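Local coordinates for tryptophane-5-halogenase (Microbispora sp. ATCC PTA-5024, PDB 5UAO), which probably chlorinates a tryptophan of the NAI-107 lanthipeptide at carbon 5, as a flavin-dependent halogenase with bound FAD, at residues D24-V32 with L372-P380; L239-Y250 with R329-R338. All coordinates share one frame; numbering follows the deposited sequence.

Contact 1 (D24-V32 with L372-P380); sequences DDPGAIRTV and LLPSSRRDP
A single isolated beta bridge, between Ala28 and Ser376, ties the chain leading into strand 31-35 to the loop that follows helix 358-372. That strand runs into a glycine-rich turn consistent with the GxGxxG motif of Rossmann-type FAD binding. The evidence for the bridge is a CA to CA separation of 3.9 Å and two backbone bonds flanking it: Ile29 N to Ser375 O at 2.8 Å and Arg377 N to Gly27 O at 2.9 Å, both nearly straight at the hydrogen. A water donates to both Ile29 O and Pro374 O.

Polar side chains hold the outer end. Asp25 OD2 takes Arg378 NH2 at 2.8 Å in a salt bridge; OD2 lies in the guanidinium plane, NH2 above the carboxylate plane, the two groups turned 76° apart. Asp25 extends its carboxylate toward the loop because CG is anti to the backbone N (chi1 -162°), while OD1 accepts from Gly27 N at 2.7 Å, closing an Asx turn. With an alanine in place of Asp25, Arg378 would probably lose its carboxylate mate and Gly27 N its acceptor. Arg377 lays one guanidinium face over the carbonyl oxygens of Gly27 and Ala28, with a weak NH1 bond to Pro26 O, but its stronger partner is Asp226, salt-bridged to NH2. Asp379, held by Ser376 OG, forms a salt bridge through OD1 to Arg477 of the second subunit.

Toward the sheet, Ile29 CD1 meets Pro374 CB at 4.3 Å, and Val32 CG2 reaches Leu373 CD2 at the same distance.

The two bonds to Asp25 are likely to limit rotation of its carboxylate, with the Gly27 bond the steadier, since Arg378 is poorly ordered. The backbone bonds therefore likely define this junction more firmly than the salt bridge.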
loop_
_atom_site.group_PDB
_atom_site.type_symbol
_atom_site.label_atom_id
_atom_site.label_comp_id
_atom_site.label_asym_id
_atom_site.label_seq_id
_atom_site.Cartn_x
_atom_site.Cartn_y
_atom_site.Cartn_z
ATOM N N ASP A 24 3.966 39.520 0.895
ATOM C CA ASP A 24 5.077 40.162 0.261
ATOM C C ASP A 24 5.257 39.585 -1.105
ATOM O O ASP A 24 5.448 40.270 -2.073
ATOM C CB ASP A 24 6.281 39.663 1.049
ATOM C CG ASP A 24 7.220 40.737 1.445
ATOM O OD1 ASP A 24 6.946 41.431 2.439
ATOM O OD2 ASP A 24 8.272 40.839 0.800
ATOM N N ASP A 25 5.221 38.270 -1.110
ATOM C CA ASP A 25 5.502 37.332 -2.235
ATOM C C ASP A 25 4.715 37.719 -3.484
ATOM O O ASP A 25 3.484 37.578 -3.517
ATOM C CB ASP A 25 5.162 35.882 -1.839
ATOM C CG ASP A 25 5.820 34.819 -2.749
ATOM O OD1 ASP A 25 6.422 35.119 -3.830
ATOM O OD2 ASP A 25 5.723 33.639 -2.346
ATOM N N PRO A 26 5.423 38.225 -4.510
ATOM C CA PRO A 26 4.792 38.573 -5.781
ATOM C C PRO A 26 4.731 37.281 -6.639
ATOM O O PRO A 26 4.197 37.275 -7.755
ATOM C CB PRO A 26 5.781 39.584 -6.352
ATOM C CG PRO A 26 7.125 39.002 -5.952
ATOM C CD PRO A 26 6.901 38.308 -4.610
ATOM N N GLY A 27 5.332 36.219 -6.097
ATOM C CA GLY A 27 5.289 34.859 -6.655
ATOM C C GLY A 27 4.172 33.977 -6.065
ATOM O O GLY A 27 4.007 32.845 -6.483
ATOM N N ALA A 28 3.379 34.491 -5.108
ATOM C CA ALA A 28 2.358 33.662 -4.455
ATOM C C ALA A 28 1.242 33.216 -5.394
ATOM O O ALA A 28 0.857 33.936 -6.272
ATOM C CB ALA A 28 1.752 34.384 -3.252
ATOM N N ILE A 29 0.693 32.025 -5.153
ATOM C CA ILE A 29 -0.519 31.574 -5.853
ATOM C C ILE A 29 -1.705 32.068 -5.077
ATOM O O ILE A 29 -2.047 31.508 -4.017
ATOM C CB ILE A 29 -0.523 30.037 -6.027
ATOM C CG1 ILE A 29 0.473 29.701 -7.157
ATOM C CG2 ILE A 29 -1.910 29.524 -6.376
ATOM C CD1 ILE A 29 0.936 28.271 -7.211
ATOM N N ARG A 30 -2.379 33.063 -5.649
ATOM C CA ARG A 30 -3.453 33.761 -4.974
ATOM C C ARG A 30 -4.835 33.530 -5.586
ATOM O O ARG A 30 -5.846 33.701 -4.911
ATOM C CB ARG A 30 -3.166 35.289 -5.007
ATOM C CG ARG A 30 -1.918 35.721 -4.207
ATOM C CD ARG A 30 -1.780 37.247 -4.146
ATOM N NE ARG A 30 -0.460 37.663 -3.627
ATOM C CZ ARG A 30 -0.045 37.530 -2.360
ATOM N NH1 ARG A 30 -0.846 36.983 -1.426
ATOM N NH2 ARG A 30 1.180 37.959 -2.010
ATOM N N THR A 31 -4.890 33.267 -6.891
ATOM C CA THR A 31 -6.163 33.111 -7.602
ATOM C C THR A 31 -6.175 31.712 -8.224
ATOM O O THR A 31 -5.190 31.313 -8.767
ATOM C CB THR A 31 -6.301 34.157 -8.742
ATOM O OG1 THR A 31 -5.346 33.918 -9.795
ATOM C CG2 THR A 31 -6.021 35.571 -8.170
ATOM N N VAL A 32 -7.328 31.035 -8.203
ATOM C CA VAL A 32 -7.500 29.751 -8.884
ATOM C C VAL A 32 -8.755 29.855 -9.729
ATOM O O VAL A 32 -9.791 30.355 -9.276
ATOM C CB VAL A 32 -7.641 28.579 -7.895
ATOM C CG1 VAL A 32 -7.937 27.306 -8.633
ATOM C CG2 VAL A 32 -6.403 28.428 -7.010
ATOM N N LEU A 372 -1.806 19.511 -1.886
ATOM C CA LEU A 372 -0.525 19.666 -2.513
ATOM C C LEU A 372 -0.294 20.977 -3.295
ATOM O O LEU A 372 0.831 21.240 -3.718
ATOM C CB LEU A 372 -0.225 18.471 -3.422
ATOM C CG LEU A 372 -0.120 17.097 -2.786
ATOM C CD1 LEU A 372 0.365 16.097 -3.840
ATOM C CD2 LEU A 372 0.791 17.081 -1.592
ATOM N N LEU A 373 -1.330 21.781 -3.479
ATOM C CA LEU A 373 -1.234 23.033 -4.255
ATOM C C LEU A 373 -0.142 23.900 -3.627
ATOM O O LEU A 373 -0.171 24.128 -2.435
ATOM C CB LEU A 373 -2.554 23.740 -4.269
ATOM C CG LEU A 373 -2.592 25.115 -5.012
ATOM C CD1 LEU A 373 -2.507 24.912 -6.510
ATOM C CD2 LEU A 373 -3.849 25.882 -4.662
ATOM N N PRO A 374 0.865 24.319 -4.408
ATOM C CA PRO A 374 1.870 25.171 -3.773
ATOM C C PRO A 374 1.331 26.529 -3.352
ATOM O O PRO A 374 0.350 26.993 -3.882
ATOM C CB PRO A 374 2.942 25.331 -4.850
ATOM C CG PRO A 374 2.735 24.166 -5.787
ATOM C CD PRO A 374 1.257 23.933 -5.784
ATOM N N SER A 375 1.992 27.137 -2.394
ATOM C CA SER A 375 1.711 28.498 -1.952
ATOM C C SER A 375 2.229 29.524 -2.931
ATOM O O SER A 375 1.771 30.653 -2.903
ATOM C CB SER A 375 2.457 28.809 -0.668
ATOM O OG SER A 375 2.193 27.831 0.291
ATOM N N SER A 376 3.200 29.145 -3.754
ATOM C CA SER A 376 3.868 30.097 -4.623
ATOM C C SER A 376 4.574 29.391 -5.792
ATOM O O SER A 376 4.867 28.193 -5.724
ATOM C CB SER A 376 4.882 30.948 -3.814
ATOM O OG SER A 376 6.162 30.336 -3.782
ATOM N N ARG A 377 4.854 30.146 -6.859
ATOM C CA ARG A 377 5.454 29.561 -8.070
ATOM C C ARG A 377 6.920 29.152 -7.830
ATOM O O ARG A 377 7.488 28.378 -8.583
ATOM C CB ARG A 377 5.247 30.466 -9.300
ATOM C CG ARG A 377 3.828 31.070 -9.348
ATOM C CD ARG A 377 3.416 31.795 -10.631
ATOM N NE ARG A 377 2.361 32.785 -10.343
ATOM C CZ ARG A 377 2.602 34.033 -9.933
ATOM N NH1 ARG A 377 3.852 34.484 -9.786
ATOM N NH2 ARG A 377 1.595 34.854 -9.681
ATOM N N ARG A 378 7.519 29.632 -6.755
ATOM C CA ARG A 378 8.879 29.203 -6.394
ATOM C C ARG A 378 8.922 27.772 -5.744
ATOM O O ARG A 378 9.750 26.953 -6.131
ATOM C CB ARG A 378 9.563 30.298 -5.539
ATOM C CG ARG A 378 9.817 31.602 -6.329
ATOM C CD ARG A 378 10.001 32.858 -5.470
ATOM N NE ARG A 378 9.041 32.901 -4.355
ATOM C CZ ARG A 378 9.330 32.750 -3.055
ATOM N NH1 ARG A 378 10.578 32.580 -2.632
ATOM N NH2 ARG A 378 8.352 32.794 -2.150
ATOM N N ASP A 379 8.014 27.480 -4.806
ATOM C CA ASP A 379 7.893 26.158 -4.142
ATOM C C ASP A 379 8.071 24.897 -5.065
ATOM O O ASP A 379 7.736 24.905 -6.249
ATOM C CB ASP A 379 6.526 26.085 -3.411
ATOM C CG ASP A 379 6.505 26.820 -2.045
ATOM O OD1 ASP A 379 7.196 26.346 -1.109
ATOM O OD2 ASP A 379 5.761 27.829 -1.876
ATOM N N PRO A 380 8.597 23.783 -4.520
ATOM C CA PRO A 380 8.690 22.531 -5.352
ATOM C C PRO A 380 7.315 21.988 -5.822
ATOM O O PRO A 380 6.324 22.090 -5.097
ATOM C CB PRO A 380 9.384 21.513 -4.422
ATOM C CG PRO A 380 9.449 22.162 -3.065
ATOM C CD PRO A 380 9.291 23.655 -3.224
HETATM O O HOH W 1 -1.824 28.650 -3.084
#

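Contact 2 (L239-Y250 with R329-R338); sequences LEKALGIPFESY and RSGRHREAWR
The guanidinium of Arg329 lies flat on the ring of Phe247, the planes only 6° apart and Arg329 CZ 3.6 Å from the ring centroid: a stacked cation-pi pair. Arg329 CG lies between the backbone N and the carbonyl carbon (chi1 64°) and the chain is extended from CG to NE, which carries the guanidinium across to the Phe247 face. The same arginine turns an edge to Glu240, NH2 meeting OE1 at 2.8 Å in a salt bridge whose hydrogen bond is bent and weak. A water joins NH1 to Glu240 OE2.

Glu240 OE1 carries a second, straighter bond from His333 NE2 at 2.7 Å, received on the anti lone pair and lying in the imidazole plane. That ring is sandwiched, with Leu239 CD2 over one face in a CH-pi contact and the edge of Phe247 toward the other, planes at 69°. ND1 donates to Tyr348 O, so both ring nitrogens are engaged, which is likely to hold the ring in one orientation.

Beneath these side chains, strands 247-249 and 331-333 run antiparallel in a small three-stranded sheet completed by strand 349-350. Between these two strands, Glu248 and Arg332 form the hydrogen-bonded pair, with Glu248 N to Arg332 O at 2.7 Å and Arg332 N to Glu248 O at 2.9 Å; Phe247-His333 and Ser249-Gly331 are non-hydrogen-bonded pairs. Gly331 has no room for a CB, which would run into Phe247 CZ and Glu248 O, and its CA instead packs over the face of the Tyr250 ring, 3.7 Å from the centroid. The Tyr250 hydroxyl, placed against Arg332 CG, shares Asp395 of helix 383-406 with Arg332 NE.

At the other end, Pro246 CD sits over the centre of the Arg334 guanidinium, 3.3 Å from CZ. Ile245 CD1 touches both Glu335 OE1 and Arg338 CD, while Arg338 NE pairs with Asp210.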
loop_
_atom_site.group_PDB
_atom_site.type_symbol
_atom_site.label_atom_id
_atom_site.label_comp_id
_atom_site.label_asym_id
_atom_site.label_seq_id
_atom_site.Cartn_x
_atom_site.Cartn_y
_atom_site.Cartn_z
ATOM N N LEU A 239 -6.012 19.977 -20.152
ATOM C CA LEU A 239 -5.071 18.869 -19.945
ATOM C C LEU A 239 -4.657 18.173 -21.267
ATOM O O LEU A 239 -3.424 18.060 -21.651
ATOM C CB LEU A 239 -5.695 17.824 -19.051
ATOM C CG LEU A 239 -4.738 16.706 -18.637
ATOM C CD1 LEU A 239 -3.854 17.226 -17.535
ATOM C CD2 LEU A 239 -5.546 15.468 -18.189
ATOM N N GLU A 240 -5.666 17.672 -21.953
ATOM C CA GLU A 240 -5.426 16.917 -23.199
ATOM C C GLU A 240 -5.184 17.874 -24.344
ATOM O O GLU A 240 -4.222 17.693 -25.081
ATOM C CB GLU A 240 -6.568 16.024 -23.553
ATOM C CG GLU A 240 -6.297 15.021 -24.651
ATOM C CD GLU A 240 -7.553 14.288 -25.117
ATOM O OE1 GLU A 240 -8.270 13.605 -24.310
ATOM O OE2 GLU A 240 -7.880 14.408 -26.324
ATOM N N LYS A 241 -6.041 18.841 -24.547
ATOM C CA LYS A 241 -5.978 19.568 -25.812
ATOM C C LYS A 241 -4.845 20.604 -25.770
ATOM O O LYS A 241 -4.018 20.608 -26.644
ATOM C CB LYS A 241 -7.275 20.236 -26.193
ATOM C CG LYS A 241 -8.492 19.323 -26.314
ATOM C CD LYS A 241 -8.317 18.237 -27.358
ATOM C CE LYS A 241 -9.682 17.773 -27.887
ATOM N NZ LYS A 241 -10.484 17.053 -26.855
ATOM N N ALA A 242 -4.778 21.442 -24.754
ATOM C CA ALA A 242 -3.700 22.430 -24.676
ATOM C C ALA A 242 -2.302 21.855 -24.285
ATOM O O ALA A 242 -1.277 22.239 -24.846
ATOM C CB ALA A 242 -4.071 23.579 -23.753
ATOM N N LEU A 243 -2.257 20.990 -23.280
ATOM C CA LEU A 243 -0.991 20.511 -22.771
ATOM C C LEU A 243 -0.574 19.237 -23.522
ATOM O O LEU A 243 0.550 18.783 -23.362
ATOM C CB LEU A 243 -1.077 20.333 -21.277
ATOM C CG LEU A 243 -1.125 21.642 -20.489
ATOM C CD1 LEU A 243 -1.307 21.475 -18.981
ATOM C CD2 LEU A 243 0.138 22.476 -20.707
ATOM N N GLY A 244 -1.447 18.700 -24.367
ATOM C CA GLY A 244 -1.098 17.493 -25.132
ATOM C C GLY A 244 -0.917 16.207 -24.348
ATOM O O GLY A 244 -0.267 15.312 -24.849
ATOM N N ILE A 245 -1.450 16.107 -23.118
ATOM C CA ILE A 245 -1.301 14.896 -22.278
ATOM C C ILE A 245 -2.101 13.760 -22.967
ATOM O O ILE A 245 -3.299 13.915 -23.234
ATOM C CB ILE A 245 -1.785 15.132 -20.834
ATOM C CG1 ILE A 245 -1.040 16.239 -20.109
ATOM C CG2 ILE A 245 -1.639 13.872 -19.990
ATOM C CD1 ILE A 245 0.443 16.107 -20.268
ATOM N N PRO A 246 -1.457 12.661 -23.367
ATOM C CA PRO A 246 -2.260 11.711 -24.107
ATOM C C PRO A 246 -3.241 10.805 -23.255
ATOM O O PRO A 246 -3.122 10.744 -22.066
ATOM C CB PRO A 246 -1.193 10.843 -24.785
ATOM C CG PRO A 246 -0.115 10.760 -23.763
ATOM C CD PRO A 246 -0.060 12.215 -23.269
ATOM N N PHE A 247 -4.187 10.188 -23.952
ATOM C CA PHE A 247 -5.193 9.294 -23.418
ATOM C C PHE A 247 -4.765 7.807 -23.468
ATOM O O PHE A 247 -4.260 7.312 -24.479
ATOM C CB PHE A 247 -6.515 9.524 -24.160
ATOM C CG PHE A 247 -7.710 8.773 -23.542
ATOM C CD1 PHE A 247 -8.209 9.179 -22.323
ATOM C CD2 PHE A 247 -8.252 7.668 -24.136
ATOM C CE1 PHE A 247 -9.261 8.512 -21.703
ATOM C CE2 PHE A 247 -9.326 6.974 -23.560
ATOM C CZ PHE A 247 -9.829 7.406 -22.334
ATOM N N GLU A 248 -4.982 7.109 -22.378
ATOM C CA GLU A 248 -4.793 5.651 -22.297
ATOM C C GLU A 248 -6.121 4.957 -22.067
ATOM O O GLU A 248 -6.728 5.014 -20.960
ATOM C CB GLU A 248 -3.847 5.288 -21.196
ATOM C CG GLU A 248 -2.752 6.318 -21.138
ATOM C CD GLU A 248 -1.473 5.770 -20.664
ATOM O OE1 GLU A 248 -1.521 4.688 -20.025
ATOM O OE2 GLU A 248 -0.455 6.455 -20.910
ATOM N N SER A 249 -6.549 4.346 -23.145
ATOM C CA SER A 249 -7.774 3.624 -23.234
ATOM C C SER A 249 -7.790 2.374 -22.368
ATOM O O SER A 249 -6.809 1.688 -22.286
ATOM C CB SER A 249 -7.922 3.188 -24.664
ATOM O OG SER A 249 -9.155 2.555 -24.838
ATOM N N TYR A 250 -8.926 2.102 -21.729
ATOM C CA TYR A 250 -9.191 0.875 -21.052
ATOM C C TYR A 250 -10.088 -0.102 -21.866
ATOM O O TYR A 250 -10.699 -1.077 -21.314
ATOM C CB TYR A 250 -9.935 1.235 -19.746
ATOM C CG TYR A 250 -9.144 1.930 -18.661
ATOM C CD1 TYR A 250 -7.735 1.958 -18.634
ATOM C CD2 TYR A 250 -9.830 2.540 -17.600
ATOM C CE1 TYR A 250 -7.040 2.551 -17.576
ATOM C CE2 TYR A 250 -9.163 3.104 -16.572
ATOM C CZ TYR A 250 -7.765 3.135 -16.548
ATOM O OH TYR A 250 -7.144 3.712 -15.452
ATOM N N ARG A 329 -16.097 7.361 -22.914
ATOM C CA ARG A 329 -15.007 6.437 -23.175
ATOM C C ARG A 329 -14.283 6.128 -21.892
ATOM O O ARG A 329 -14.197 6.962 -20.978
ATOM C CB ARG A 329 -14.091 6.991 -24.230
ATOM C CG ARG A 329 -13.389 8.290 -23.810
ATOM C CD ARG A 329 -12.295 8.633 -24.845
ATOM N NE ARG A 329 -11.581 9.836 -24.460
ATOM C CZ ARG A 329 -10.551 10.346 -25.128
ATOM N NH1 ARG A 329 -10.060 9.750 -26.212
ATOM N NH2 ARG A 329 -9.981 11.426 -24.681
ATOM N N SER A 330 -13.840 4.888 -21.763
ATOM C CA SER A 330 -13.222 4.395 -20.530
ATOM C C SER A 330 -11.733 4.469 -20.696
ATOM O O SER A 330 -11.164 3.928 -21.659
ATOM C CB SER A 330 -13.628 2.933 -20.217
ATOM O OG SER A 330 -15.007 2.874 -19.900
ATOM N N GLY A 331 -11.081 5.062 -19.721
ATOM C CA GLY A 331 -9.645 5.279 -19.800
ATOM C C GLY A 331 -9.234 6.413 -18.943
ATOM O O GLY A 331 -10.053 7.023 -18.294
ATOM N N ARG A 332 -7.939 6.660 -18.907
ATOM C CA ARG A 332 -7.402 7.772 -18.164
ATOM C C ARG A 332 -6.332 8.439 -19.020
ATOM O O ARG A 332 -5.803 7.829 -19.917
ATOM C CB ARG A 332 -6.818 7.346 -16.836
ATOM C CG ARG A 332 -5.625 6.414 -16.918
ATOM C CD ARG A 332 -4.902 6.370 -15.572
ATOM N NE ARG A 332 -3.832 5.362 -15.594
ATOM C CZ ARG A 332 -2.602 5.611 -16.031
ATOM N NH1 ARG A 332 -2.215 6.842 -16.382
ATOM N NH2 ARG A 332 -1.722 4.655 -16.031
ATOM N N HIS A 333 -6.011 9.693 -18.720
ATOM C CA HIS A 333 -4.843 10.344 -19.266
ATOM C C HIS A 333 -3.583 9.926 -18.518
ATOM O O HIS A 333 -3.652 9.364 -17.428
ATOM C CB HIS A 333 -5.027 11.816 -19.267
ATOM C CG HIS A 333 -6.075 12.262 -20.227
ATOM N ND1 HIS A 333 -7.421 12.204 -19.941
ATOM C CD2 HIS A 333 -5.973 12.724 -21.483
ATOM C CE1 HIS A 333 -8.106 12.650 -20.975
ATOM N NE2 HIS A 333 -7.246 12.962 -21.929
ATOM N N ARG A 334 -2.436 10.126 -19.167
ATOM C CA ARG A 334 -1.151 9.709 -18.621
ATOM C C ARG A 334 -0.912 10.425 -17.330
ATOM O O ARG A 334 -0.417 9.837 -16.384
ATOM C CB ARG A 334 -0.023 10.004 -19.620
ATOM C CG ARG A 334 1.286 9.243 -19.439
ATOM C CD ARG A 334 2.262 9.612 -20.547
ATOM N NE ARG A 334 2.372 11.096 -20.720
ATOM C CZ ARG A 334 2.900 11.715 -21.805
ATOM N NH1 ARG A 334 3.406 11.010 -22.822
ATOM N NH2 ARG A 334 2.966 13.048 -21.867
ATOM N N GLU A 335 -1.314 11.696 -17.269
ATOM C CA GLU A 335 -1.068 12.495 -16.097
ATOM C C GLU A 335 -2.307 13.313 -15.823
ATOM O O GLU A 335 -3.052 13.667 -16.760
ATOM C CB GLU A 335 0.109 13.452 -16.385
ATOM C CG GLU A 335 1.364 12.810 -17.001
ATOM C CD GLU A 335 2.516 13.797 -17.083
ATOM O OE1 GLU A 335 2.463 14.642 -17.981
ATOM O OE2 GLU A 335 3.421 13.762 -16.195
ATOM N N ALA A 336 -2.510 13.644 -14.567
ATOM C CA ALA A 336 -3.566 14.553 -14.164
ATOM C C ALA A 336 -3.113 15.984 -13.920
ATOM O O ALA A 336 -3.930 16.936 -13.976
ATOM C CB ALA A 336 -4.250 14.019 -12.897
ATOM N N TRP A 337 -1.840 16.141 -13.536
ATOM C CA TRP A 337 -1.308 17.425 -13.153
ATOM C C TRP A 337 -0.056 17.677 -13.970
ATOM O O TRP A 337 0.890 16.862 -13.966
ATOM C CB TRP A 337 -0.963 17.423 -11.690
ATOM C CG TRP A 337 -0.545 18.695 -11.056
ATOM C CD1 TRP A 337 -0.012 19.824 -11.660
ATOM C CD2 TRP A 337 -0.557 18.968 -9.659
ATOM N NE1 TRP A 337 0.218 20.771 -10.751
ATOM C CE2 TRP A 337 -0.071 20.293 -9.498
ATOM C CE3 TRP A 337 -0.974 18.238 -8.517
ATOM C CZ2 TRP A 337 0.025 20.916 -8.249
ATOM C CZ3 TRP A 337 -0.888 18.846 -7.224
ATOM C CH2 TRP A 337 -0.393 20.197 -7.112
ATOM N N ARG A 338 -0.038 18.831 -14.616
ATOM C CA ARG A 338 1.148 19.306 -15.274
ATOM C C ARG A 338 1.272 20.832 -15.175
ATOM O O ARG A 338 0.396 21.593 -15.598
ATOM C CB ARG A 338 1.138 18.887 -16.712
ATOM C CG ARG A 338 2.480 19.132 -17.380
ATOM C CD ARG A 338 2.556 18.301 -18.623
ATOM N NE ARG A 338 3.879 18.347 -19.204
ATOM C CZ ARG A 338 4.641 17.290 -19.390
ATOM N NH1 ARG A 338 4.215 16.072 -19.080
ATOM N NH2 ARG A 338 5.843 17.457 -19.920
HETATM O O HOH W 2 -7.738 11.585 -27.088
HETATM O O HOH W 3 -11.635 3.919 -24.462
#

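How the contacts relate
The two contacts lie about 25 Å apart, centre to centre. Along the chain the order is 24-32, 239-250, 329-338, 372-380, so contact 1 joins the outer pair of segments and contact 2 the inner pair. Both reach the eight-stranded mixed sheet: contact 1 through strand 31-35, contact 2 through strand 337-338 at an edge. They touch where the Trp337 ring packs on the end of helix 358-372, its CH2 lying 3.8 Å from Leu372 O, and on Pro374. Helix 383-406, which follows contact 1, packs against contact 2. Distant parts of the FAD-binding chain are therefore drawn together around one sheet, while contact 1 also borders the second subunit.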